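Local atomic coordinates of venom allergen-like (VAL) 4 protein (Schistosoma mansoni, PDB entry 4P27), a protein that binds lipid as a member of the SCP/TAPS (CAP) superfamily of secreted proteins, although it lacks the prototypical CAP sequence motifs. Residues T37-N42 / E121-G126; E72-N77 / V137-P142. All blocks are in the same frame, centred on the assembly; numbering follows the deposited sequence.

Both contacts build the one mixed sheet of this CAP domain, whose strand order is 40-41, 122-130, 133-141, 75-81. Contact 1 (37-42 with 121-126) fastens one outermost strand to the sheet, contact 2 (72-77 with 137-142) the other, and their centres lie about 9 Å apart. The two central strands join them: the disulfide links C125 SG to C138 SG at 2.1 Å, and I123 CD1 packs 3.6 Å from Y140 CE2. An N-linked sugar lies near one end of the sheet. The side chain of T37 is about 4 Å from this bound NAG, and the side chain of P142 is about 9 Å from it.

Contact 1. Residues T37-N42 / E121-G126; sequences TKLKWN and EEIGCG
W41 holds CG anti to its backbone N (chi1 -173°), which swings the indole along the neighbouring strand over G124 and on to C125, while K40 bends at chi3 and chi4 to turn its ammonium back toward E121 and E122. G124 CA sits almost on the normal of the six-membered ring, a CH-pi contact of 4.0 Å to the centroid. Glycine suits this place because the position a side chain would take is filled by the N42 carbonyl oxygen. Farther on, W41 CH2 touches C125 CB at 3.8 Å, and the C125 sulfur, engaged in a disulfide with C138, lies obliquely to the ring. This is the parallel edge pairing of the CAP sheet: K40 pairs with E122 and W41 with I123. K40 N gives a nearly straight 2.7 Å bond to E121 O, and K40 O receives I123 N at 3.0 Å. N42 N then reaches I123 O at 2.9 Å in a more bent bond (133° at the hydrogen), as the chain turns into helix 43-54, whose L45 N is capped by N42 OD1. E121 and E122 both face A141, a classic beta bulge that puts two carboxylates near one lysine. K40 NZ forms a salt bridge with E121 OE2 at 3.4 Å, its hydrogen bond weak, and a long one with E122 OE1. On the face that carries W41 and I123, I123 CG2 meets L39 CD1 at 4.3 Å, both also packing on H15 of helix 6-22.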
ATOM      1  N   THR A  37      -8.137   7.247   7.379  1.00 35.62           N
ATOM      2  CA  THR A  37      -7.290   7.569   8.463  1.00 29.45           C
ATOM      3  C   THR A  37      -5.938   8.103   7.910  1.00 33.25           C
ATOM      4  O   THR A  37      -5.441   7.580   6.868  1.00 32.38           O
ATOM      5  CB  THR A  37      -7.104   6.274   9.274  1.00 34.32           C
ATOM      6  OG1 THR A  37      -8.409   5.824   9.591  1.00 40.27           O
ATOM      7  CG2 THR A  37      -6.370   6.503  10.592  1.00 30.44           C
ATOM      8  N   LYS A  38      -5.329   9.088   8.589  1.00 34.97           N
ATOM      9  CA  LYS A  38      -3.966   9.589   8.269  1.00 39.74           C
ATOM     10  C   LYS A  38      -2.955   8.514   8.577  1.00 34.65           C
ATOM     11  O   LYS A  38      -2.967   7.980   9.691  1.00 35.24           O
ATOM     12  CB  LYS A  38      -3.515  10.798   9.139  1.00 47.97           C
ATOM     13  CG  LYS A  38      -4.267  12.096   8.943  1.00 66.60           C
ATOM     14  CD  LYS A  38      -4.141  12.641   7.535  1.00 60.23           C
ATOM     15  CE  LYS A  38      -5.488  13.182   7.102  1.00 64.07           C
ATOM     16  NZ  LYS A  38      -5.279  14.552   6.551  1.00 66.32           N
ATOM     17  N   LEU A  39      -2.048   8.239   7.632  1.00 26.70           N
ATOM     18  CA  LEU A  39      -1.061   7.190   7.839  1.00 31.54           C
ATOM     19  C   LEU A  39       0.020   7.708   8.745  1.00 33.23           C
ATOM     20  O   LEU A  39       0.473   8.756   8.500  1.00 31.77           O
ATOM     21  CB  LEU A  39      -0.393   6.874   6.495  1.00 27.04           C
ATOM     22  CG  LEU A  39      -1.208   6.093   5.514  1.00 29.93           C
ATOM     23  CD1 LEU A  39      -0.354   5.763   4.257  1.00 28.22           C
ATOM     24  CD2 LEU A  39      -1.772   4.815   6.175  1.00 24.92           C
ATOM     25  N   LYS A  40       0.500   6.940   9.705  1.00 32.02           N
ATOM     26  CA  LYS A  40       1.706   7.288  10.438  1.00 32.19           C
ATOM     27  C   LYS A  40       2.758   6.221  10.220  1.00 32.80           C
ATOM     28  O   LYS A  40       2.451   5.044  10.210  1.00 33.00           O
ATOM     29  CB  LYS A  40       1.403   7.324  11.937  1.00 33.54           C
ATOM     30  CG  LYS A  40       0.572   8.542  12.283  1.00 45.69           C
ATOM     31  CD  LYS A  40      -0.211   8.360  13.581  1.00 56.69           C
ATOM     32  CE  LYS A  40       0.282   7.187  14.422  1.00 63.98           C
ATOM     33  NZ  LYS A  40      -0.791   6.157  14.361  1.00 75.22           N
ATOM     34  N   TRP A  41       3.995   6.639  10.037  1.00 29.63           N
ATOM     35  CA  TRP A  41       5.077   5.708   9.824  1.00 34.96           C
ATOM     36  C   TRP A  41       5.324   4.930  11.068  1.00 35.90           C
ATOM     37  O   TRP A  41       5.184   5.469  12.112  1.00 39.75           O
ATOM     38  CB  TRP A  41       6.345   6.500   9.517  1.00 36.39           C
ATOM     39  CG  TRP A  41       7.468   5.605   9.111  1.00 34.30           C
ATOM     40  CD1 TRP A  41       8.464   5.115   9.912  1.00 32.21           C
ATOM     41  CD2 TRP A  41       7.687   5.065   7.805  1.00 30.41           C
ATOM     42  NE1 TRP A  41       9.334   4.315   9.154  1.00 34.36           N
ATOM     43  CE2 TRP A  41       8.879   4.291   7.859  1.00 32.19           C
ATOM     44  CE3 TRP A  41       7.023   5.201   6.578  1.00 29.64           C
ATOM     45  CZ2 TRP A  41       9.401   3.609   6.729  1.00 30.48           C
ATOM     46  CZ3 TRP A  41       7.583   4.520   5.414  1.00 28.86           C
ATOM     47  CH2 TRP A  41       8.745   3.768   5.527  1.00 29.47           C
ATOM     48  N   ASN A  42       5.738   3.678  10.988  1.00 29.82           N
ATOM     49  CA  ASN A  42       5.894   2.872  12.183  1.00 29.17           C
ATOM     50  C   ASN A  42       7.153   2.066  12.044  1.00 34.30           C
ATOM     51  O   ASN A  42       7.374   1.382  11.023  1.00 29.80           O
ATOM     52  CB  ASN A  42       4.769   1.909  12.374  1.00 27.23           C
ATOM     53  CG  ASN A  42       4.984   1.013  13.587  1.00 32.49           C
ATOM     54  OD1 ASN A  42       5.598  -0.053  13.553  1.00 32.70           O
ATOM     55  ND2 ASN A  42       4.388   1.424  14.676  1.00 32.69           N
ATOM     56  N   GLU A 121      -3.662   2.626   9.467  1.00 31.38           N
ATOM     57  CA  GLU A 121      -3.223   3.716  10.292  1.00 33.64           C
ATOM     58  C   GLU A 121      -1.705   3.820  10.233  1.00 28.50           C
ATOM     59  O   GLU A 121      -1.144   4.918  10.292  1.00 36.04           O
ATOM     60  CB  GLU A 121      -3.614   3.378  11.732  1.00 36.82           C
ATOM     61  CG  GLU A 121      -3.111   4.447  12.663  1.00 62.28           C
ATOM     62  CD  GLU A 121      -4.193   4.923  13.596  1.00 69.43           C
ATOM     63  OE1 GLU A 121      -5.101   4.129  13.860  1.00 60.68           O
ATOM     64  OE2 GLU A 121      -4.139   6.081  14.037  1.00 78.67           O
ATOM     65  N   GLU A 122      -1.053   2.671  10.271  1.00 26.75           N
ATOM     66  CA  GLU A 122       0.405   2.589  10.376  1.00 27.42           C
ATOM     67  C   GLU A 122       0.927   1.994   9.076  1.00 25.69           C
ATOM     68  O   GLU A 122       0.374   0.992   8.543  1.00 25.61           O
ATOM     69  CB  GLU A 122       0.834   1.686  11.523  1.00 28.29           C
ATOM     70  CG  GLU A 122       0.031   1.958  12.761  1.00 47.59           C
ATOM     71  CD  GLU A 122       0.846   2.568  13.833  1.00 55.77           C
ATOM     72  OE1 GLU A 122       1.720   3.423  13.562  1.00 68.82           O
ATOM     73  OE2 GLU A 122       0.612   2.139  14.960  1.00 73.50           O
ATOM     74  N   ILE A 123       2.015   2.560   8.609  1.00 27.61           N
ATOM     75  CA  ILE A 123       2.735   1.980   7.472  1.00 26.28           C
ATOM     76  C   ILE A 123       4.240   1.893   7.823  1.00 28.14           C
ATOM     77  O   ILE A 123       4.787   2.785   8.450  1.00 27.79           O
ATOM     78  CB  ILE A 123       2.482   2.816   6.229  1.00 24.01           C
ATOM     79  CG1 ILE A 123       3.220   2.209   5.012  1.00 28.04           C
ATOM     80  CG2 ILE A 123       2.996   4.228   6.444  1.00 26.36           C
ATOM     81  CD1 ILE A 123       2.940   2.957   3.705  1.00 26.10           C
ATOM     82  N   GLY A 124       4.926   0.848   7.435  1.00 27.10           N
ATOM     83  CA  GLY A 124       6.374   0.984   7.315  1.00 31.12           C
ATOM     84  C   GLY A 124       6.924   0.047   6.240  1.00 34.31           C
ATOM     85  O   GLY A 124       6.457  -1.084   6.124  1.00 29.92           O
ATOM     86  N   CYS A 125       7.924   0.532   5.494  1.00 28.43           N
ATOM     87  CA  CYS A 125       8.398  -0.031   4.277  1.00 29.62           C
ATOM     88  C   CYS A 125       9.914  -0.180   4.366  1.00 36.26           C
ATOM     89  O   CYS A 125      10.598   0.598   5.077  1.00 30.35           O
ATOM     90  CB  CYS A 125       8.041   0.915   3.092  1.00 30.00           C
ATOM     91  SG  CYS A 125       6.212   1.102   2.960  1.00 35.07           S
ATOM     92  N   GLY A 126      10.431  -1.140   3.595  1.00 31.01           N
ATOM     93  CA  GLY A 126      11.796  -1.598   3.676  1.00 29.76           C
ATOM     94  C   GLY A 126      12.066  -2.101   2.267  1.00 36.35           C
ATOM     95  O   GLY A 126      11.148  -2.651   1.563  1.00 30.64           O
TER

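Contact 2. Residues E72-N77 / V137-P142; sequences ESIGQN and VCNYAP
The Y140 ring turns its edge to the neighbouring strand, with G75 C and N77 N close to the ring plane, and the N77 amide crosses near its hydroxyl end. The strands form an antiparallel edge pairing of the CAP sheet: G75 with Y140 and N77 with C138 are hydrogen-bonded pairs, Q76 with N139 the non-hydrogen-bonded pair between them. G75 N bonds to Y140 O at 2.8 Å, and Y140 N returns to G75 O at 2.9 Å. G75 puts no side chain on the face shared with Y140, whose ring (CG anti to the carbonyl carbon, chi1 -57°) lies beside the G75 backbone, CD1 3.6 Å from G75 O. Tyrosine joins an apolar ring to a polar end: W91 and Q114 touch it, and its OH bonds to H15 NE2. N77 ND2 is held by N111 O. On the other face, Q76 and N139 run side by side with their amides only 31° apart. Glutamine is long enough, extended beyond CG, to bring its NH2 alongside the shorter asparagine, whose own ND2 bonds to L45 O, while Q76 OE1 accepts from Q52. The link between them is Q76 NE2 to N139 OD1, 2.8 Å long and 164° at the hydrogen, in the carbonyl plane on a lone pair of OD1.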
ATOM      1  N   GLU A  72      -2.714  -6.785  15.502  1.00 33.82           N
ATOM      2  CA  GLU A  72      -3.628  -7.879  15.191  1.00 39.26           C
ATOM      3  C   GLU A  72      -3.686  -8.296  13.767  1.00 36.00           C
ATOM      4  O   GLU A  72      -4.114  -9.422  13.475  1.00 28.41           O
ATOM      5  CB  GLU A  72      -5.065  -7.419  15.474  1.00 42.38           C
ATOM      6  CG  GLU A  72      -5.243  -6.968  16.887  1.00 68.30           C
ATOM      7  CD  GLU A  72      -5.720  -8.105  17.743  1.00 78.53           C
ATOM      8  OE1 GLU A  72      -6.050  -9.170  17.161  1.00 89.20           O
ATOM      9  OE2 GLU A  72      -5.775  -7.934  18.975  1.00 82.28           O
ATOM     10  N   SER A  73      -3.530  -7.334  12.862  1.00 34.70           N
ATOM     11  CA  SER A  73      -3.592  -7.705  11.468  1.00 29.54           C
ATOM     12  C   SER A  73      -2.590  -6.870  10.701  1.00 29.60           C
ATOM     13  O   SER A  73      -2.417  -5.693  11.004  1.00 28.84           O
ATOM     14  CB  SER A  73      -5.044  -7.631  10.955  1.00 36.59           C
ATOM     15  OG  SER A  73      -5.306  -6.448  10.311  1.00 36.82           O
ATOM     16  N   ILE A  74      -1.906  -7.490   9.740  1.00 27.63           N
ATOM     17  CA  ILE A  74      -0.862  -6.814   8.983  1.00 30.55           C
ATOM     18  C   ILE A  74      -1.253  -7.034   7.510  1.00 31.79           C
ATOM     19  O   ILE A  74      -1.534  -8.163   7.126  1.00 30.09           O
ATOM     20  CB  ILE A  74       0.533  -7.464   9.265  1.00 29.87           C
ATOM     21  CG1 ILE A  74       1.031  -7.113  10.695  1.00 31.90           C
ATOM     22  CG2 ILE A  74       1.571  -7.033   8.193  1.00 30.23           C
ATOM     23  CD1 ILE A  74       1.348  -5.606  10.898  1.00 32.16           C
ATOM     24  N   GLY A  75      -1.259  -5.981   6.688  1.00 30.85           N
ATOM     25  CA  GLY A  75      -1.329  -6.193   5.254  1.00 25.71           C
ATOM     26  C   GLY A  75       0.065  -5.964   4.678  1.00 25.19           C
ATOM     27  O   GLY A  75       0.901  -5.379   5.320  1.00 24.41           O
ATOM     28  N   GLN A  76       0.269  -6.310   3.408  1.00 24.62           N
ATOM     29  CA  GLN A  76       1.604  -6.202   2.804  1.00 25.47           C
ATOM     30  C   GLN A  76       1.455  -5.973   1.302  1.00 25.34           C
ATOM     31  O   GLN A  76       0.607  -6.578   0.657  1.00 24.42           O
ATOM     32  CB  GLN A  76       2.411  -7.445   3.109  1.00 25.87           C
ATOM     33  CG  GLN A  76       3.884  -7.332   2.714  1.00 29.94           C
ATOM     34  CD  GLN A  76       4.667  -8.534   3.248  1.00 34.28           C
ATOM     35  OE1 GLN A  76       4.649  -9.557   2.604  1.00 32.21           O
ATOM     36  NE2 GLN A  76       5.194  -8.453   4.469  1.00 24.60           N
ATOM     37  N   ASN A  77       2.241  -5.069   0.766  1.00 22.38           N
ATOM     38  CA  ASN A  77       2.350  -4.930  -0.691  1.00 20.27           C
ATOM     39  C   ASN A  77       3.827  -5.233  -1.012  1.00 24.10           C
ATOM     40  O   ASN A  77       4.750  -4.812  -0.274  1.00 25.67           O
ATOM     41  CB  ASN A  77       2.111  -3.448  -1.079  1.00 19.19           C
ATOM     42  CG  ASN A  77       0.636  -3.098  -1.185  1.00 26.72           C
ATOM     43  OD1 ASN A  77      -0.202  -3.975  -1.096  1.00 24.79           O
ATOM     44  ND2 ASN A  77       0.301  -1.817  -1.332  1.00 21.45           N
ATOM     45  N   VAL A 137       9.083  -4.061   0.200  1.00 26.18           N
ATOM     46  CA  VAL A 137       8.075  -4.636   1.095  1.00 24.68           C
ATOM     47  C   VAL A 137       7.478  -3.431   1.811  1.00 28.37           C
ATOM     48  O   VAL A 137       8.245  -2.697   2.415  1.00 26.89           O
ATOM     49  CB  VAL A 137       8.697  -5.568   2.120  1.00 22.73           C
ATOM     50  CG1 VAL A 137       7.648  -6.183   3.084  1.00 24.13           C
ATOM     51  CG2 VAL A 137       9.488  -6.678   1.381  1.00 23.33           C
ATOM     52  N   CYS A 138       6.153  -3.197   1.685  1.00 25.90           N
ATOM     53  CA  CYS A 138       5.407  -2.270   2.601  1.00 26.61           C
ATOM     54  C   CYS A 138       4.490  -3.085   3.443  1.00 25.40           C
ATOM     55  O   CYS A 138       3.789  -3.968   2.895  1.00 25.49           O
ATOM     56  CB  CYS A 138       4.566  -1.241   1.852  1.00 24.76           C
ATOM     57  SG  CYS A 138       5.561   0.110   1.168  1.00 32.37           S
ATOM     58  N   ASN A 139       4.570  -2.831   4.750  1.00 25.31           N
ATOM     59  CA  ASN A 139       3.660  -3.388   5.751  1.00 24.90           C
ATOM     60  C   ASN A 139       2.713  -2.321   6.195  1.00 27.38           C
ATOM     61  O   ASN A 139       3.087  -1.136   6.293  1.00 25.29           O
ATOM     62  CB  ASN A 139       4.352  -3.988   6.964  1.00 23.53           C
ATOM     63  CG  ASN A 139       5.126  -5.220   6.612  1.00 25.01           C
ATOM     64  OD1 ASN A 139       4.668  -5.989   5.792  1.00 24.69           O
ATOM     65  ND2 ASN A 139       6.349  -5.405   7.211  1.00 22.14           N
ATOM     66  N   TYR A 140       1.464  -2.744   6.424  1.00 25.04           N
ATOM     67  CA  TYR A 140       0.375  -1.833   6.759  1.00 23.51           C
ATOM     68  C   TYR A 140      -0.392  -2.465   8.000  1.00 26.79           C
ATOM     69  O   TYR A 140      -0.570  -3.656   8.065  1.00 22.96           O
ATOM     70  CB  TYR A 140      -0.614  -1.757   5.626  1.00 23.01           C
ATOM     71  CG  TYR A 140      -0.011  -1.332   4.300  1.00 26.15           C
ATOM     72  CD1 TYR A 140       0.584  -2.291   3.427  1.00 24.49           C
ATOM     73  CD2 TYR A 140      -0.002   0.050   3.909  1.00 27.69           C
ATOM     74  CE1 TYR A 140       1.140  -1.909   2.195  1.00 20.58           C
ATOM     75  CE2 TYR A 140       0.551   0.433   2.646  1.00 22.04           C
ATOM     76  CZ  TYR A 140       1.149  -0.546   1.838  1.00 22.29           C
ATOM     77  OH  TYR A 140       1.697  -0.207   0.624  1.00 25.50           O
ATOM     78  N   ALA A 141      -0.839  -1.626   8.939  1.00 26.72           N
ATOM     79  CA  ALA A 141      -1.607  -2.057  10.142  1.00 30.35           C
ATOM     80  C   ALA A 141      -2.781  -1.082  10.329  1.00 27.72           C
ATOM     81  O   ALA A 141      -2.561   0.107  10.407  1.00 25.30           O
ATOM     82  CB  ALA A 141      -0.704  -1.986  11.376  1.00 31.66           C
ATOM     83  N   PRO A 142      -4.030  -1.587  10.430  1.00 30.75           N
ATOM     84  CA  PRO A 142      -4.394  -3.023  10.236  1.00 30.22           C
ATOM     85  C   PRO A 142      -4.270  -3.296   8.762  1.00 27.65           C
ATOM     86  O   PRO A 142      -4.158  -2.348   7.964  1.00 29.46           O
ATOM     87  CB  PRO A 142      -5.915  -3.115  10.639  1.00 31.67           C
ATOM     88  CG  PRO A 142      -6.307  -1.755  11.041  1.00 32.34           C
ATOM     89  CD  PRO A 142      -5.111  -0.776  11.016  1.00 32.70           C
TER